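Long-range contact in putative flavoprotein decarboxylase (Streptomyces olivoviridis, PDB 6JLS), which binds flavin mononucleotide and acts as an FMN-dependent cysteine decarboxylase in the biosynthesis of thioviridamide: residues A125-P137 with L149-P162. Numbering follows the deposited sequence.
Sequences AECPVILAPVMNP and LDALRAEGFVVAEP. With FMN (flavin mononucleotide), chain B.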
# COMPACT_ATOMS: atom_id res chain seq x y z
N ALA A 125 27.89 -25.34 4.94
CA ALA A 125 28.12 -26.58 4.21
C ALA A 125 29.44 -27.20 4.61
O ALA A 125 30.45 -26.51 4.79
CB ALA A 125 28.10 -26.31 2.70
N GLU A 126 29.43 -28.53 4.75
CA GLU A 126 30.62 -29.31 5.01
C GLU A 126 31.03 -30.17 3.82
O GLU A 126 32.09 -30.81 3.85
CB GLU A 126 30.40 -30.18 6.25
CG GLU A 126 30.35 -29.36 7.52
CD GLU A 126 30.26 -30.21 8.75
OE1 GLU A 126 29.28 -30.99 8.86
OE2 GLU A 126 31.17 -30.13 9.60
N CYS A 127 30.23 -30.16 2.76
CA CYS A 127 30.54 -30.80 1.50
C CYS A 127 31.46 -29.92 0.67
O CYS A 127 31.69 -28.75 1.00
CB CYS A 127 29.23 -31.06 0.75
SG CYS A 127 28.28 -29.54 0.48
N PRO A 128 32.01 -30.45 -0.43
CA PRO A 128 32.75 -29.60 -1.38
C PRO A 128 31.94 -28.39 -1.82
O PRO A 128 30.73 -28.48 -2.07
CB PRO A 128 33.02 -30.54 -2.56
CG PRO A 128 32.99 -31.89 -1.98
CD PRO A 128 32.06 -31.87 -0.81
N VAL A 129 32.63 -27.25 -1.93
CA VAL A 129 32.04 -26.00 -2.38
C VAL A 129 32.82 -25.51 -3.60
O VAL A 129 34.02 -25.26 -3.51
CB VAL A 129 32.04 -24.93 -1.28
CG1 VAL A 129 31.59 -23.61 -1.85
CG2 VAL A 129 31.15 -25.35 -0.14
N ILE A 130 32.13 -25.36 -4.72
CA ILE A 130 32.73 -24.86 -5.94
C ILE A 130 32.17 -23.47 -6.24
O ILE A 130 30.95 -23.27 -6.25
CB ILE A 130 32.50 -25.82 -7.12
CG1 ILE A 130 33.31 -27.11 -6.92
CG2 ILE A 130 32.98 -25.17 -8.40
CD1 ILE A 130 32.78 -28.09 -5.88
N LEU A 131 33.06 -22.50 -6.49
CA LEU A 131 32.69 -21.12 -6.76
C LEU A 131 33.17 -20.72 -8.15
O LEU A 131 34.33 -20.99 -8.51
CB LEU A 131 33.30 -20.19 -5.72
CG LEU A 131 33.10 -20.53 -4.24
CD1 LEU A 131 33.94 -19.61 -3.40
CD2 LEU A 131 31.65 -20.41 -3.86
N ALA A 132 32.30 -20.06 -8.92
CA ALA A 132 32.62 -19.58 -10.27
C ALA A 132 32.54 -18.05 -10.29
O ALA A 132 31.46 -17.48 -10.55
CB ALA A 132 31.69 -20.19 -11.31
N PRO A 133 33.65 -17.35 -10.01
CA PRO A 133 33.62 -15.88 -10.05
C PRO A 133 33.25 -15.37 -11.44
O PRO A 133 33.67 -15.92 -12.46
CB PRO A 133 35.05 -15.47 -9.68
CG PRO A 133 35.65 -16.67 -9.04
CD PRO A 133 34.99 -17.86 -9.68
N VAL A 134 32.44 -14.32 -11.46
CA VAL A 134 32.11 -13.62 -12.70
C VAL A 134 32.10 -12.14 -12.37
O VAL A 134 31.38 -11.71 -11.46
CB VAL A 134 30.75 -14.05 -13.28
CG1 VAL A 134 30.42 -13.25 -14.52
CG2 VAL A 134 30.74 -15.53 -13.59
N MET A 135 32.91 -11.37 -13.08
CA MET A 135 32.94 -9.92 -12.91
C MET A 135 33.79 -9.35 -14.04
O MET A 135 34.51 -10.08 -14.73
CB MET A 135 33.50 -9.52 -11.54
CG MET A 135 34.93 -10.00 -11.30
SD MET A 135 35.48 -9.96 -9.59
CE MET A 135 34.56 -11.36 -8.92
N ASN A 136 33.68 -8.04 -14.24
CA ASN A 136 34.54 -7.38 -15.21
C ASN A 136 35.99 -7.47 -14.74
O ASN A 136 36.25 -7.35 -13.54
CB ASN A 136 34.13 -5.92 -15.42
CG ASN A 136 33.97 -5.16 -14.12
OD1 ASN A 136 33.44 -5.67 -13.14
ND2 ASN A 136 34.43 -3.91 -14.11
N PRO A 137 36.94 -7.72 -15.64
CA PRO A 137 38.34 -7.81 -15.21
C PRO A 137 38.89 -6.52 -14.59
O PRO A 137 39.98 -6.56 -14.02
CB PRO A 137 39.08 -8.20 -16.50
CG PRO A 137 38.03 -8.92 -17.31
CD PRO A 137 36.76 -8.16 -17.03
N LEU A 149 39.79 -14.15 -2.88
CA LEU A 149 39.97 -15.47 -3.47
C LEU A 149 40.99 -16.30 -2.67
O LEU A 149 40.79 -17.50 -2.46
CB LEU A 149 40.41 -15.33 -4.93
CG LEU A 149 39.51 -14.48 -5.84
CD1 LEU A 149 40.05 -14.45 -7.26
CD2 LEU A 149 38.06 -14.98 -5.84
N ASP A 150 42.06 -15.66 -2.20
CA ASP A 150 42.98 -16.33 -1.28
C ASP A 150 42.24 -16.86 -0.06
O ASP A 150 42.41 -18.02 0.33
CB ASP A 150 44.10 -15.39 -0.83
CG ASP A 150 45.03 -14.98 -1.96
OD1 ASP A 150 45.01 -15.63 -3.04
OD2 ASP A 150 45.79 -14.00 -1.75
N ALA A 151 41.41 -16.01 0.56
CA ALA A 151 40.68 -16.45 1.74
C ALA A 151 39.70 -17.58 1.40
O ALA A 151 39.57 -18.54 2.16
CB ALA A 151 39.95 -15.25 2.38
N LEU A 152 39.02 -17.48 0.25
CA LEU A 152 38.04 -18.49 -0.12
C LEU A 152 38.69 -19.85 -0.30
O LEU A 152 38.12 -20.89 0.03
CB LEU A 152 37.33 -18.07 -1.41
CG LEU A 152 36.37 -16.91 -1.14
CD1 LEU A 152 35.90 -16.28 -2.41
CD2 LEU A 152 35.19 -17.38 -0.30
N ARG A 153 39.90 -19.83 -0.78
CA ARG A 153 40.65 -21.03 -1.06
C ARG A 153 41.28 -21.63 0.19
O ARG A 153 41.44 -22.85 0.28
CB ARG A 153 41.70 -20.65 -2.08
CG ARG A 153 42.40 -21.71 -2.75
CD ARG A 153 43.15 -20.98 -3.80
NE ARG A 153 42.29 -20.66 -4.93
CZ ARG A 153 42.51 -19.66 -5.77
NH1 ARG A 153 43.53 -18.85 -5.57
NH2 ARG A 153 41.70 -19.45 -6.81
N ALA A 154 41.62 -20.78 1.17
CA ALA A 154 41.98 -21.24 2.49
C ALA A 154 40.81 -21.91 3.21
O ALA A 154 41.04 -22.77 4.06
CB ALA A 154 42.52 -20.07 3.32
N GLU A 155 39.56 -21.51 2.90
CA GLU A 155 38.37 -22.20 3.38
C GLU A 155 38.25 -23.62 2.86
O GLU A 155 37.38 -24.36 3.32
CB GLU A 155 37.08 -21.45 2.98
CG GLU A 155 36.90 -20.11 3.62
CD GLU A 155 36.65 -20.19 5.12
OE1 GLU A 155 35.88 -21.07 5.55
OE2 GLU A 155 37.23 -19.39 5.87
N GLY A 156 39.08 -24.01 1.89
CA GLY A 156 38.92 -25.28 1.23
C GLY A 156 38.01 -25.23 0.03
O GLY A 156 37.79 -26.27 -0.61
N PHE A 157 37.47 -24.05 -0.31
CA PHE A 157 36.59 -23.93 -1.46
C PHE A 157 37.40 -24.03 -2.75
O PHE A 157 38.56 -23.63 -2.82
CB PHE A 157 35.84 -22.59 -1.42
CG PHE A 157 34.98 -22.39 -0.19
CD1 PHE A 157 34.58 -23.47 0.60
CD2 PHE A 157 34.54 -21.11 0.17
CE1 PHE A 157 33.77 -23.29 1.73
CE2 PHE A 157 33.72 -20.93 1.30
CZ PHE A 157 33.35 -22.03 2.08
N VAL A 158 36.75 -24.54 -3.79
CA VAL A 158 37.34 -24.63 -5.13
C VAL A 158 36.93 -23.39 -5.91
O VAL A 158 35.73 -23.15 -6.13
CB VAL A 158 36.89 -25.91 -5.85
CG1 VAL A 158 37.43 -25.94 -7.26
CG2 VAL A 158 37.32 -27.14 -5.07
N VAL A 159 37.90 -22.59 -6.33
CA VAL A 159 37.64 -21.34 -7.05
C VAL A 159 37.97 -21.58 -8.51
O VAL A 159 39.14 -21.75 -8.87
CB VAL A 159 38.45 -20.17 -6.49
CG1 VAL A 159 38.14 -18.90 -7.29
CG2 VAL A 159 38.16 -19.97 -5.01
N ALA A 160 36.94 -21.58 -9.35
CA ALA A 160 37.07 -21.86 -10.78
C ALA A 160 37.16 -20.55 -11.55
O ALA A 160 36.18 -20.06 -12.11
CB ALA A 160 35.89 -22.69 -11.26
N GLU A 161 38.36 -19.98 -11.60
CA GLU A 161 38.60 -18.83 -12.45
C GLU A 161 38.69 -19.27 -13.91
O GLU A 161 38.95 -20.44 -14.20
CB GLU A 161 39.89 -18.13 -12.02
CG GLU A 161 39.93 -17.71 -10.56
CD GLU A 161 41.12 -16.82 -10.24
OE1 GLU A 161 41.42 -15.93 -11.06
OE2 GLU A 161 41.76 -17.03 -9.18
N PRO A 162 38.46 -18.35 -14.86
CA PRO A 162 38.07 -16.95 -14.66
C PRO A 162 36.58 -16.77 -14.43
O PRO A 162 36.03 -15.80 -14.95
CB PRO A 162 38.49 -16.28 -15.97
CG PRO A 162 38.35 -17.36 -16.98
CD PRO A 162 38.74 -18.63 -16.28
N1 FMN B . 28.71 -7.96 -9.98
C2 FMN B . 29.61 -8.99 -10.14
O2 FMN B . 30.39 -9.25 -9.22
N3 FMN B . 29.66 -9.70 -11.32
C4 FMN B . 28.79 -9.40 -12.35
O4 FMN B . 28.83 -10.03 -13.41
C4A FMN B . 27.87 -8.37 -12.19
N5 FMN B . 27.00 -8.06 -13.21
C5A FMN B . 26.09 -7.03 -13.07
C6 FMN B . 25.23 -6.74 -14.12
C7 FMN B . 24.30 -5.71 -13.98
C7M FMN B . 23.37 -5.42 -15.14
C8 FMN B . 24.23 -4.97 -12.79
C8M FMN B . 23.22 -3.86 -12.64
C9 FMN B . 25.10 -5.27 -11.73
C9A FMN B . 26.04 -6.30 -11.87
N10 FMN B . 26.91 -6.62 -10.84
C10 FMN B . 27.83 -7.65 -11.00
C1' FMN B . 26.86 -5.86 -9.55
C2' FMN B . 26.11 -6.72 -8.52
O2' FMN B . 24.76 -6.96 -8.90
C3' FMN B . 26.13 -6.08 -7.13
O3' FMN B . 27.45 -6.13 -6.65
C4' FMN B . 25.17 -6.83 -6.21
O4' FMN B . 24.97 -6.18 -4.96
C5' FMN B . 25.64 -8.25 -5.97
O5' FMN B . 24.75 -8.79 -5.03
P FMN B . 24.85 -10.32 -4.55
O1P FMN B . 26.29 -10.77 -4.64
O2P FMN B . 24.39 -10.41 -3.12
O3P FMN B . 24.01 -11.18 -5.46
O HOH W 1 35.37 -27.43 -1.40
O HOH W 2 33.96 -18.66 -14.02
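Leu149 and Leu152, on one side of helix 143-154, reach Pro133 and Leu131 of strand 129-133, the first strand of a beta-alpha-beta unit that returns through this helix to strand 158-159, an outermost strand of this chain's parallel Rossmann-like sheet. The touch of Leu149 CD2 on Pro133 CG is loose, at 4.3 Å; Leu152 crosses Leu131 at about a right angle, both its methyls meeting Leu131 CD1, and Leu152 also packs on Leu106 and Leu109 of helix 103-110. The helix stops in a Schellman motif at Gly156, whose positive phi turns the chain back toward the sheet, and a water bridges Gly156 O to Val129 N. Phe157 then lays its ring alongside Val129: Val129 CG1, anti to its own backbone N (chi1 173°), stands over one face, 4.0 Å from the centroid of the Phe157 ring, in a CH-pi contact, while Glu155 CB covers the opposite face. Leu131 CD1 approaches the same ring obliquely near CD2.

From here the strands pair in parallel. Val158 N donates to Val129 O at 2.8 Å, and Val158 O accepts from Leu131 N; on the face shared with Ile130, Val158 CB lies 3.9 Å from Ile130 CG1, and Val184 and Ala188 of helix 182-193 pack on that isoleucine. Val159 points to the other face, its CG1 meeting Pro133 CG at 3.8 Å. Ala160 N closes the pairing with a nearly straight bond to Leu131 O (174° at the hydrogen). Pro133, next in the pattern, has no N-H to offer Ala160 O, and a second water instead donates to both Ala160 O and Pro133 O. Just past strand 129-133 comes one of the FMN contacts: Val134 O accepts the flavin's N3-H, 2.6 Å from N3 to O.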